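Local structure of Cyclo(L-leucyl-L-leucyl) synthase (Staphylococcus haemolyticus, 6EZ3) at residues E36-N47 / F90-K100; L176-P184 / L212-Y220. The protein joins two leucines delivered by leucyl-tRNA into the cyclic dipeptide cyclo(L-leucyl-L-leucyl) without ATP, and also accepts other nonpolar residues. One frame throughout, in Å; residues are numbered along the deposited sequence.

Contact 1: E36-N47 / F90-K100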
loop_
_atom_site.group_PDB
_atom_site.type_symbol
_atom_site.label_atom_id
_atom_site.label_comp_id
_atom_site.label_asym_id
_atom_site.label_seq_id
_atom_site.Cartn_x
_atom_site.Cartn_y
_atom_site.Cartn_z
ATOM N N GLU A 36 3.778 -4.362 16.392
ATOM C CA GLU A 36 4.959 -3.661 16.862
ATOM C C GLU A 36 6.233 -4.431 16.559
ATOM O O GLU A 36 7.174 -3.834 16.064
ATOM C CB GLU A 36 4.808 -3.334 18.356
ATOM C CG GLU A 36 5.902 -2.451 18.932
ATOM C CD GLU A 36 5.941 -2.374 20.444
ATOM O OE1 GLU A 36 4.858 -2.317 21.073
ATOM O OE2 GLU A 36 7.062 -2.348 21.002
ATOM N N SER A 37 6.240 -5.749 16.773
ATOM C CA SER A 37 7.417 -6.584 16.529
ATOM C C SER A 37 7.819 -6.596 15.057
ATOM O O SER A 37 8.960 -6.257 14.722
ATOM C CB SER A 37 7.180 -8.002 17.041
ATOM O OG SER A 37 8.368 -8.544 17.590
ATOM N N TYR A 38 6.847 -6.921 14.191
ATOM C CA TYR A 38 7.016 -6.982 12.739
ATOM C C TYR A 38 7.417 -5.634 12.119
ATOM O O TYR A 38 8.412 -5.547 11.391
ATOM C CB TYR A 38 5.725 -7.505 12.086
ATOM C CG TYR A 38 5.906 -7.832 10.629
ATOM C CD1 TYR A 38 6.657 -8.929 10.231
ATOM C CD2 TYR A 38 5.378 -7.011 9.642
ATOM C CE1 TYR A 38 6.888 -9.200 8.884
ATOM C CE2 TYR A 38 5.597 -7.277 8.290
ATOM C CZ TYR A 38 6.343 -8.381 7.917
ATOM O OH TYR A 38 6.531 -8.688 6.604
ATOM N N ILE A 39 6.616 -4.595 12.396
ATOM C CA ILE A 39 6.846 -3.252 11.883
ATOM C C ILE A 39 8.305 -2.828 12.065
ATOM O O ILE A 39 8.900 -2.273 11.131
ATOM C CB ILE A 39 5.843 -2.266 12.481
ATOM C CG1 ILE A 39 4.425 -2.672 12.066
ATOM C CG2 ILE A 39 6.174 -0.828 12.050
ATOM C CD1 ILE A 39 3.408 -2.152 12.900
ATOM N N ARG A 40 8.889 -3.160 13.241
ATOM C CA ARG A 40 10.275 -2.883 13.585
ATOM C C ARG A 40 11.225 -3.667 12.684
ATOM O O ARG A 40 12.132 -3.080 12.088
ATOM C CB ARG A 40 10.499 -3.166 15.066
ATOM C CG ARG A 40 9.600 -2.261 15.900
ATOM C CD ARG A 40 9.981 -2.081 17.352
ATOM N NE ARG A 40 8.948 -1.310 18.041
ATOM C CZ ARG A 40 9.042 -0.026 18.366
ATOM N NH1 ARG A 40 8.040 0.579 18.999
ATOM N NH2 ARG A 40 10.149 0.659 18.090
ATOM N N LYS A 41 10.966 -4.983 12.552
ATOM C CA LYS A 41 11.709 -5.920 11.718
ATOM C C LYS A 41 11.870 -5.357 10.316
ATOM O O LYS A 41 12.996 -5.253 9.840
ATOM C CB LYS A 41 10.958 -7.282 11.621
ATOM C CG LYS A 41 11.599 -8.426 12.399
ATOM C CD LYS A 41 11.372 -9.785 11.735
ATOM C CE LYS A 41 11.750 -10.932 12.637
ATOM N NZ LYS A 41 10.759 -11.152 13.728
ATOM N N ILE A 42 10.752 -4.991 9.657
ATOM C CA ILE A 42 10.748 -4.489 8.278
ATOM C C ILE A 42 11.506 -3.173 8.149
ATOM O O ILE A 42 12.129 -2.954 7.126
ATOM C CB ILE A 42 9.322 -4.418 7.634
ATOM C CG1 ILE A 42 8.328 -3.628 8.496
ATOM C CG2 ILE A 42 8.801 -5.835 7.301
ATOM C CD1 ILE A 42 7.010 -3.407 7.919
ATOM N N ILE A 43 11.469 -2.308 9.182
ATOM C CA ILE A 43 12.194 -1.041 9.165
ATOM C C ILE A 43 13.692 -1.327 9.260
ATOM O O ILE A 43 14.469 -0.846 8.424
ATOM C CB ILE A 43 11.692 -0.036 10.219
ATOM C CG1 ILE A 43 10.220 0.341 9.930
ATOM C CG2 ILE A 43 12.620 1.191 10.263
ATOM C CD1 ILE A 43 9.696 1.694 10.581
ATOM N N GLN A 44 14.087 -2.160 10.229
ATOM C CA GLN A 44 15.484 -2.532 10.378
ATOM C C GLN A 44 16.031 -3.134 9.092
ATOM O O GLN A 44 17.138 -2.788 8.702
ATOM C CB GLN A 44 15.685 -3.469 11.579
ATOM C CG GLN A 44 15.750 -2.751 12.947
ATOM C CD GLN A 44 16.829 -1.689 13.088
ATOM O OE1 GLN A 44 17.914 -1.754 12.468
ATOM N NE2 GLN A 44 16.544 -0.676 13.911
ATOM N N TRP A 45 15.214 -3.969 8.399
ATOM C CA TRP A 45 15.506 -4.615 7.109
ATOM C C TRP A 45 15.655 -3.582 5.987
ATOM O O TRP A 45 16.627 -3.637 5.236
ATOM C CB TRP A 45 14.407 -5.639 6.737
ATOM C CG TRP A 45 14.596 -6.274 5.382
ATOM C CD1 TRP A 45 15.411 -7.322 5.078
ATOM C CD2 TRP A 45 13.987 -5.866 4.147
ATOM N NE1 TRP A 45 15.350 -7.593 3.730
ATOM C CE2 TRP A 45 14.489 -6.709 3.133
ATOM C CE3 TRP A 45 13.079 -4.848 3.793
ATOM C CZ2 TRP A 45 14.108 -6.579 1.792
ATOM C CZ3 TRP A 45 12.715 -4.707 2.458
ATOM C CH2 TRP A 45 13.221 -5.573 1.479
ATOM N N ALA A 46 14.701 -2.638 5.889
ATOM C CA ALA A 46 14.712 -1.612 4.865
ATOM C C ALA A 46 15.966 -0.833 5.053
ATOM O O ALA A 46 16.742 -0.726 4.110
ATOM C CB ALA A 46 13.504 -0.696 5.011
ATOM N N ASN A 47 16.202 -0.367 6.300
ATOM C CA ASN A 47 17.326 0.467 6.709
ATOM C C ASN A 47 18.677 -0.120 6.377
ATOM O O ASN A 47 19.540 0.599 5.870
ATOM C CB ASN A 47 17.231 0.797 8.187
ATOM C CG ASN A 47 18.316 1.707 8.688
ATOM O OD1 ASN A 47 18.521 2.800 8.177
ATOM N ND2 ASN A 47 18.997 1.288 9.735
ATOM N N PHE A 90 5.015 4.045 16.528
ATOM C CA PHE A 90 5.948 2.912 16.428
ATOM C C PHE A 90 7.010 3.156 15.364
ATOM O O PHE A 90 8.203 2.916 15.609
ATOM C CB PHE A 90 5.247 1.586 16.116
ATOM C CG PHE A 90 4.446 0.976 17.240
ATOM C CD1 PHE A 90 4.930 0.979 18.549
ATOM C CD2 PHE A 90 3.215 0.362 16.990
ATOM C CE1 PHE A 90 4.170 0.424 19.602
ATOM C CE2 PHE A 90 2.477 -0.228 18.035
ATOM C CZ PHE A 90 2.960 -0.200 19.335
ATOM N N CYS A 91 6.571 3.634 14.173
ATOM C CA CYS A 91 7.435 3.929 13.031
ATOM C C CYS A 91 8.461 4.994 13.335
ATOM O O CYS A 91 9.657 4.783 13.106
ATOM C CB CYS A 91 6.602 4.281 11.813
ATOM S SG CYS A 91 5.664 2.888 11.153
ATOM N N GLU A 92 8.014 6.103 13.922
ATOM C CA GLU A 92 8.910 7.193 14.305
ATOM C C GLU A 92 9.981 6.731 15.283
ATOM O O GLU A 92 11.128 7.130 15.143
ATOM C CB GLU A 92 8.127 8.364 14.872
ATOM C CG GLU A 92 7.361 9.121 13.806
ATOM C CD GLU A 92 6.785 10.458 14.220
ATOM O OE1 GLU A 92 6.930 10.867 15.399
ATOM O OE2 GLU A 92 6.178 11.103 13.339
ATOM N N ASP A 93 9.619 5.833 16.218
ATOM C CA ASP A 93 10.537 5.280 17.198
ATOM C C ASP A 93 11.639 4.471 16.561
ATOM O O ASP A 93 12.807 4.612 16.951
ATOM C CB ASP A 93 9.787 4.447 18.228
ATOM C CG ASP A 93 9.778 5.108 19.590
ATOM O OD1 ASP A 93 10.887 5.342 20.149
ATOM O OD2 ASP A 93 8.669 5.412 20.098
ATOM N N GLU A 94 11.282 3.655 15.557
ATOM C CA GLU A 94 12.254 2.814 14.863
ATOM C C GLU A 94 13.169 3.584 13.956
ATOM O O GLU A 94 14.350 3.226 13.846
ATOM C CB GLU A 94 11.580 1.686 14.096
ATOM C CG GLU A 94 11.334 0.483 14.970
ATOM C CD GLU A 94 12.540 -0.139 15.652
ATOM O OE1 GLU A 94 13.570 -0.411 14.984
ATOM O OE2 GLU A 94 12.435 -0.368 16.876
ATOM N N ILE A 95 12.626 4.648 13.305
ATOM C CA ILE A 95 13.400 5.502 12.415
ATOM C C ILE A 95 14.488 6.218 13.229
ATOM O O ILE A 95 15.637 6.225 12.794
ATOM C CB ILE A 95 12.482 6.423 11.579
ATOM C CG1 ILE A 95 11.656 5.603 10.560
ATOM C CG2 ILE A 95 13.284 7.545 10.869
ATOM C CD1 ILE A 95 10.305 6.242 10.208
ATOM N N ILE A 96 14.161 6.687 14.464
ATOM C CA ILE A 96 15.152 7.315 15.354
ATOM C C ILE A 96 16.257 6.322 15.709
ATOM O O ILE A 96 17.447 6.665 15.617
ATOM C CB ILE A 96 14.550 7.936 16.619
ATOM C CG1 ILE A 96 13.529 9.028 16.287
ATOM C CG2 ILE A 96 15.675 8.513 17.473
ATOM C CD1 ILE A 96 12.351 9.114 17.271
ATOM N N LYS A 97 15.863 5.084 16.066
ATOM C CA LYS A 97 16.823 4.043 16.404
ATOM C C LYS A 97 17.789 3.797 15.250
ATOM O O LYS A 97 18.915 3.371 15.479
ATOM C CB LYS A 97 16.095 2.755 16.765
ATOM C CG LYS A 97 15.333 2.780 18.100
ATOM C CD LYS A 97 14.982 1.368 18.550
ATOM C CE LYS A 97 13.666 1.290 19.253
ATOM N NZ LYS A 97 13.341 -0.119 19.571
ATOM N N CYS A 98 17.355 4.115 14.005
ATOM C CA CYS A 98 18.145 3.945 12.778
ATOM C C CYS A 98 19.032 5.154 12.464
ATOM O O CYS A 98 19.817 5.111 11.500
ATOM C CB CYS A 98 17.242 3.589 11.604
ATOM S SG CYS A 98 16.486 1.956 11.729
ATOM N N ASN A 99 18.935 6.212 13.309
ATOM C CA ASN A 99 19.634 7.492 13.154
ATOM C C ASN A 99 19.272 8.119 11.787
ATOM O O ASN A 99 20.136 8.549 10.998
ATOM C CB ASN A 99 21.149 7.389 13.375
ATOM C CG ASN A 99 21.826 8.736 13.522
ATOM O OD1 ASN A 99 21.233 9.724 14.011
ATOM N ND2 ASN A 99 23.079 8.803 13.067
ATOM N N LYS A 100 17.973 8.114 11.507
ATOM C CA LYS A 100 17.422 8.674 10.299
ATOM C C LYS A 100 16.341 9.693 10.705
ATOM O O LYS A 100 15.782 9.603 11.810
ATOM C CB LYS A 100 16.921 7.562 9.336
ATOM C CG LYS A 100 18.078 6.801 8.651
ATOM C CD LYS A 100 17.670 6.128 7.332
ATOM C CE LYS A 100 18.846 5.540 6.565
ATOM N NZ LYS A 100 18.397 4.679 5.424
#

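Contact 2: L176-P184 / L212-Y220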
loop_
_atom_site.group_PDB
_atom_site.type_symbol
_atom_site.label_atom_id
_atom_site.label_comp_id
_atom_site.label_asym_id
_atom_site.label_seq_id
_atom_site.Cartn_x
_atom_site.Cartn_y
_atom_site.Cartn_z
ATOM N N LEU A 176 -3.796 2.470 -5.007
ATOM C CA LEU A 176 -3.272 2.060 -6.311
ATOM C C LEU A 176 -2.232 2.974 -6.937
ATOM O O LEU A 176 -1.223 2.438 -7.418
ATOM C CB LEU A 176 -4.389 1.796 -7.316
ATOM C CG LEU A 176 -4.236 0.454 -8.008
ATOM C CD1 LEU A 176 -4.929 -0.639 -7.240
ATOM C CD2 LEU A 176 -4.660 0.506 -9.425
ATOM N N PRO A 177 -2.378 4.313 -6.927
ATOM C CA PRO A 177 -1.330 5.159 -7.538
ATOM C C PRO A 177 0.097 4.909 -7.044
ATOM O O PRO A 177 1.021 4.994 -7.866
ATOM C CB PRO A 177 -1.814 6.573 -7.257
ATOM C CG PRO A 177 -3.337 6.413 -7.303
ATOM C CD PRO A 177 -3.520 5.138 -6.495
ATOM N N PHE A 178 0.269 4.489 -5.748
ATOM C CA PHE A 178 1.578 4.141 -5.140
ATOM C C PHE A 178 2.124 2.778 -5.619
ATOM O O PHE A 178 3.317 2.508 -5.550
ATOM C CB PHE A 178 1.495 4.188 -3.618
ATOM C CG PHE A 178 1.202 5.573 -3.123
ATOM C CD1 PHE A 178 -0.089 5.939 -2.752
ATOM C CD2 PHE A 178 2.196 6.548 -3.105
ATOM C CE1 PHE A 178 -0.380 7.263 -2.371
ATOM C CE2 PHE A 178 1.907 7.860 -2.705
ATOM C CZ PHE A 178 0.626 8.200 -2.321
ATOM N N PHE A 179 1.254 1.951 -6.138
ATOM C CA PHE A 179 1.628 0.625 -6.630
ATOM C C PHE A 179 2.085 0.644 -8.092
ATOM O O PHE A 179 2.924 -0.188 -8.488
ATOM C CB PHE A 179 0.441 -0.352 -6.451
ATOM C CG PHE A 179 0.264 -0.810 -5.027
ATOM C CD1 PHE A 179 0.738 -2.032 -4.616
ATOM C CD2 PHE A 179 -0.330 0.013 -4.083
ATOM C CE1 PHE A 179 0.583 -2.443 -3.303
ATOM C CE2 PHE A 179 -0.461 -0.400 -2.768
ATOM C CZ PHE A 179 -0.004 -1.623 -2.386
ATOM N N LEU A 180 1.523 1.599 -8.880
ATOM C CA LEU A 180 1.805 1.753 -10.300
ATOM C C LEU A 180 2.982 2.693 -10.593
ATOM O O LEU A 180 3.863 2.328 -11.379
ATOM C CB LEU A 180 0.541 2.195 -11.049
ATOM C CG LEU A 180 -0.686 1.273 -10.995
ATOM C CD1 LEU A 180 -1.880 1.949 -11.590
ATOM C CD2 LEU A 180 -0.450 0.007 -11.758
ATOM N N ASN A 181 3.007 3.888 -9.975
ATOM C CA ASN A 181 4.117 4.844 -10.147
ATOM C C ASN A 181 4.191 5.859 -8.995
ATOM O O ASN A 181 3.718 6.990 -9.118
ATOM C CB ASN A 181 4.064 5.562 -11.501
ATOM C CG ASN A 181 5.310 6.324 -11.853
ATOM O OD1 ASN A 181 6.412 6.062 -11.362
ATOM N ND2 ASN A 181 5.164 7.266 -12.746
ATOM N N ALA A 182 4.787 5.439 -7.885
ATOM C CA ALA A 182 4.951 6.240 -6.696
ATOM C C ALA A 182 6.018 7.307 -6.885
ATOM O O ALA A 182 5.919 8.360 -6.279
ATOM C CB ALA A 182 5.319 5.346 -5.535
ATOM N N ASN A 183 7.022 7.048 -7.749
ATOM C CA ASN A 183 8.173 7.924 -8.037
ATOM C C ASN A 183 7.875 9.429 -8.177
ATOM O O ASN A 183 8.522 10.188 -7.461
ATOM C CB ASN A 183 8.930 7.436 -9.254
ATOM C CG ASN A 183 9.372 6.028 -9.115
ATOM O OD1 ASN A 183 10.308 5.747 -8.383
ATOM N ND2 ASN A 183 8.657 5.112 -9.758
ATOM N N PRO A 184 6.963 9.922 -9.044
ATOM C CA PRO A 184 6.767 11.376 -9.117
ATOM C C PRO A 184 5.956 11.984 -7.952
ATOM O O PRO A 184 5.960 13.207 -7.776
ATOM C CB PRO A 184 6.065 11.551 -10.452
ATOM C CG PRO A 184 5.298 10.291 -10.639
ATOM C CD PRO A 184 6.069 9.209 -9.979
ATOM N N LEU A 212 -3.931 0.009 -17.889
ATOM C CA LEU A 212 -3.041 0.567 -16.865
ATOM C C LEU A 212 -1.719 -0.188 -16.894
ATOM O O LEU A 212 -1.685 -1.377 -17.228
ATOM C CB LEU A 212 -3.655 0.458 -15.467
ATOM C CG LEU A 212 -4.937 1.220 -15.215
ATOM C CD1 LEU A 212 -5.745 0.536 -14.158
ATOM C CD2 LEU A 212 -4.649 2.631 -14.793
ATOM N N LYS A 213 -0.625 0.505 -16.555
ATOM C CA LYS A 213 0.703 -0.096 -16.552
ATOM C C LYS A 213 1.521 0.300 -15.334
ATOM O O LYS A 213 1.511 1.458 -14.922
ATOM C CB LYS A 213 1.459 0.241 -17.851
ATOM C CG LYS A 213 1.010 -0.592 -19.065
ATOM C CD LYS A 213 1.780 -0.210 -20.335
ATOM C CE LYS A 213 1.165 -0.728 -21.616
ATOM N NZ LYS A 213 1.687 0.003 -22.806
ATOM N N MET A 214 2.233 -0.664 -14.747
ATOM C CA MET A 214 3.126 -0.355 -13.645
ATOM C C MET A 214 4.433 0.182 -14.287
ATOM O O MET A 214 5.061 -0.505 -15.101
ATOM C CB MET A 214 3.400 -1.593 -12.797
ATOM C CG MET A 214 4.254 -1.286 -11.607
ATOM S SD MET A 214 4.971 -2.765 -10.899
ATOM C CE MET A 214 3.676 -3.269 -9.957
ATOM N N ASN A 215 4.812 1.416 -13.931
ATOM C CA ASN A 215 5.990 2.096 -14.448
ATOM C C ASN A 215 7.266 1.275 -14.380
ATOM O O ASN A 215 7.471 0.559 -13.413
ATOM C CB ASN A 215 6.181 3.439 -13.755
ATOM C CG ASN A 215 7.182 4.318 -14.443
ATOM O OD1 ASN A 215 8.362 4.313 -14.115
ATOM N ND2 ASN A 215 6.744 5.046 -15.450
ATOM N N GLU A 216 8.125 1.407 -15.418
ATOM C CA GLU A 216 9.431 0.751 -15.598
ATOM C C GLU A 216 10.364 0.965 -14.422
ATOM O O GLU A 216 11.208 0.103 -14.168
ATOM C CB GLU A 216 10.123 1.189 -16.914
ATOM C CG GLU A 216 10.281 2.706 -17.100
ATOM C CD GLU A 216 11.180 3.194 -18.230
ATOM O OE1 GLU A 216 12.400 3.366 -17.996
ATOM O OE2 GLU A 216 10.651 3.470 -19.333
ATOM N N LYS A 217 10.219 2.117 -13.712
ATOM C CA LYS A 217 11.005 2.519 -12.532
ATOM C C LYS A 217 10.253 2.175 -11.204
ATOM O O LYS A 217 10.552 2.717 -10.133
ATOM C CB LYS A 217 11.352 4.023 -12.635
ATOM C CG LYS A 217 12.781 4.303 -13.041
ATOM C CD LYS A 217 13.055 4.116 -14.539
ATOM C CE LYS A 217 14.532 4.117 -14.893
ATOM N NZ LYS A 217 15.114 5.482 -14.770
ATOM N N GLN A 218 9.317 1.218 -11.294
ATOM C CA GLN A 218 8.468 0.798 -10.187
ATOM C C GLN A 218 8.315 -0.724 -10.117
ATOM O O GLN A 218 8.005 -1.356 -11.122
ATOM C CB GLN A 218 7.089 1.492 -10.303
ATOM C CG GLN A 218 6.093 1.150 -9.202
ATOM C CD GLN A 218 6.165 2.022 -7.984
ATOM O OE1 GLN A 218 6.492 3.205 -8.039
ATOM N NE2 GLN A 218 5.716 1.491 -6.881
ATOM N N GLY A 219 8.497 -1.277 -8.916
ATOM C CA GLY A 219 8.360 -2.709 -8.676
ATOM C C GLY A 219 7.431 -3.106 -7.546
ATOM O O GLY A 219 6.776 -2.250 -6.932
ATOM N N TYR A 220 7.332 -4.424 -7.302
ATOM C CA TYR A 220 6.545 -4.984 -6.199
ATOM C C TYR A 220 7.252 -6.251 -5.695
ATOM O O TYR A 220 7.464 -7.192 -6.481
ATOM C CB TYR A 220 5.078 -5.263 -6.591
ATOM C CG TYR A 220 4.231 -5.795 -5.450
ATOM C CD1 TYR A 220 4.163 -7.160 -5.182
ATOM C CD2 TYR A 220 3.464 -4.936 -4.662
ATOM C CE1 TYR A 220 3.393 -7.655 -4.129
ATOM C CE2 TYR A 220 2.668 -5.424 -3.623
ATOM C CZ TYR A 220 2.651 -6.784 -3.352
ATOM O OH TYR A 220 1.884 -7.277 -2.330
#

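Contact 1: E36-N47 / F90-K100
Helices 36-47 and 90-97 run the same way, their short axes 9.8 Å apart and crossed at -37°, with R40 set as a knob in the hole formed by F90, D93, E94 and K97. The extended chain of R40 sends NH2 to OE2 of E94 in a 2.8 Å salt bridge; the bond is nearly straight, lies in the guanidinium plane and uses the anti lone pair of OE2. K97 NZ supplies a second charge to OE2, at 2.9 Å, while Q44, bent at chi2 (-57°), brings NE2 within 3.2 Å of OE1. Three donors grip the buried E94 carboxylate, which should favour its ionised form. At the N-terminal end, E36 lays its aliphatic CG over one face of the F90 ring, 3.6 Å from the centroid, a CH-pi contact suited to the surface, where the methylene packs and the charge stays exposed. Nearer the sheet the interface turns apolar: I39 CG2 meets C91 SG, and I43 places CD1 against CB of C91 and CG1 of I95; I43 and I95 also touch I55 of the sheet. N47 packs against C98, where a Schellman motif ends the second helix. Such packing of neighbouring helices on one face of a Rossmann-like fold is held on the sheet side by isoleucines and C91, and outside by the network of R40, E94 and K97, with a long E36-R40 salt bridge.

Contact 2: L176-P184 / L212-Y220
L180 and M214 bring their backbones within 4.2 Å, CA to CA, where the short helix 177-181 lies across the loop leading into strand 218-220. The axes of helix 177-181 and strand 218-220 pass 7.3 Å apart at 114°. The tight part is polar and centres on Q218. Its CG stands anti to the backbone N (chi1 -180°), and a bend at chi2 turns the amide toward the backbone of F178 and A182. There OE1 takes the backbone N-H of A182 at 2.8 Å, the donor lying well above the carbonyl plane, while NE2 comes to 2.9 Å from F178 O. Beside it, the N-H of N215 bonds to L180 O at 2.9 Å, joining loop and helix directly. N183 adds a side-chain tie: ND2 gives one hydrogen to N181 OD1, almost straight and in the amide plane, and reaches K217 O at 3.1 Å from above that carbonyl. An amide suits each place because it can serve main-chain and side-chain groups without bringing a charge into the interior. Apolar contacts flank these bonds. F179 CE1 and Y220 CE2 meet edge to edge, 3.7 Å apart; both rings also meet W199, and Y220 OH bonds to A197 O. L180 sets CD1 against L212 CD2 and CD2 against M214 CB.

The solvent side is looser. N181 and N215 stack their amides with the planes 7° apart, N181 OD1 lying 3.6 Å from N215 CG, and N215 OD1 closes an Asx turn onto K217 N, while K213 and E216 head outward. Close to E175 and Y195, residues assigned by similarity to catalysis and substrate binding, neutral amides thus pair with main-chain N-H and C=O groups and bring in no charge of their own.

Overall arrangement
The two contacts come in series along the chain, contact 1 closing before contact 2 opens; their centres lie 24 Å apart and their nearest atoms about 9 Å. One mixed sheet relates them. Helix 36-49 carries the chain from strand 22-26 to its parallel neighbour 52-57, and helix 73-97 lies between 52-57 and 106-108, so contact 1 joins two successive beta-alpha-beta crossovers. Contact 2 sits at the start of strand 218-225. Residues I221 and L223 of that strand touch helix 36-49, while its Y220 meets F179, so one strand serves both contacts within the Rossmann-like fold that cyclodipeptide synthases share with class I aminoacyl-tRNA synthetases.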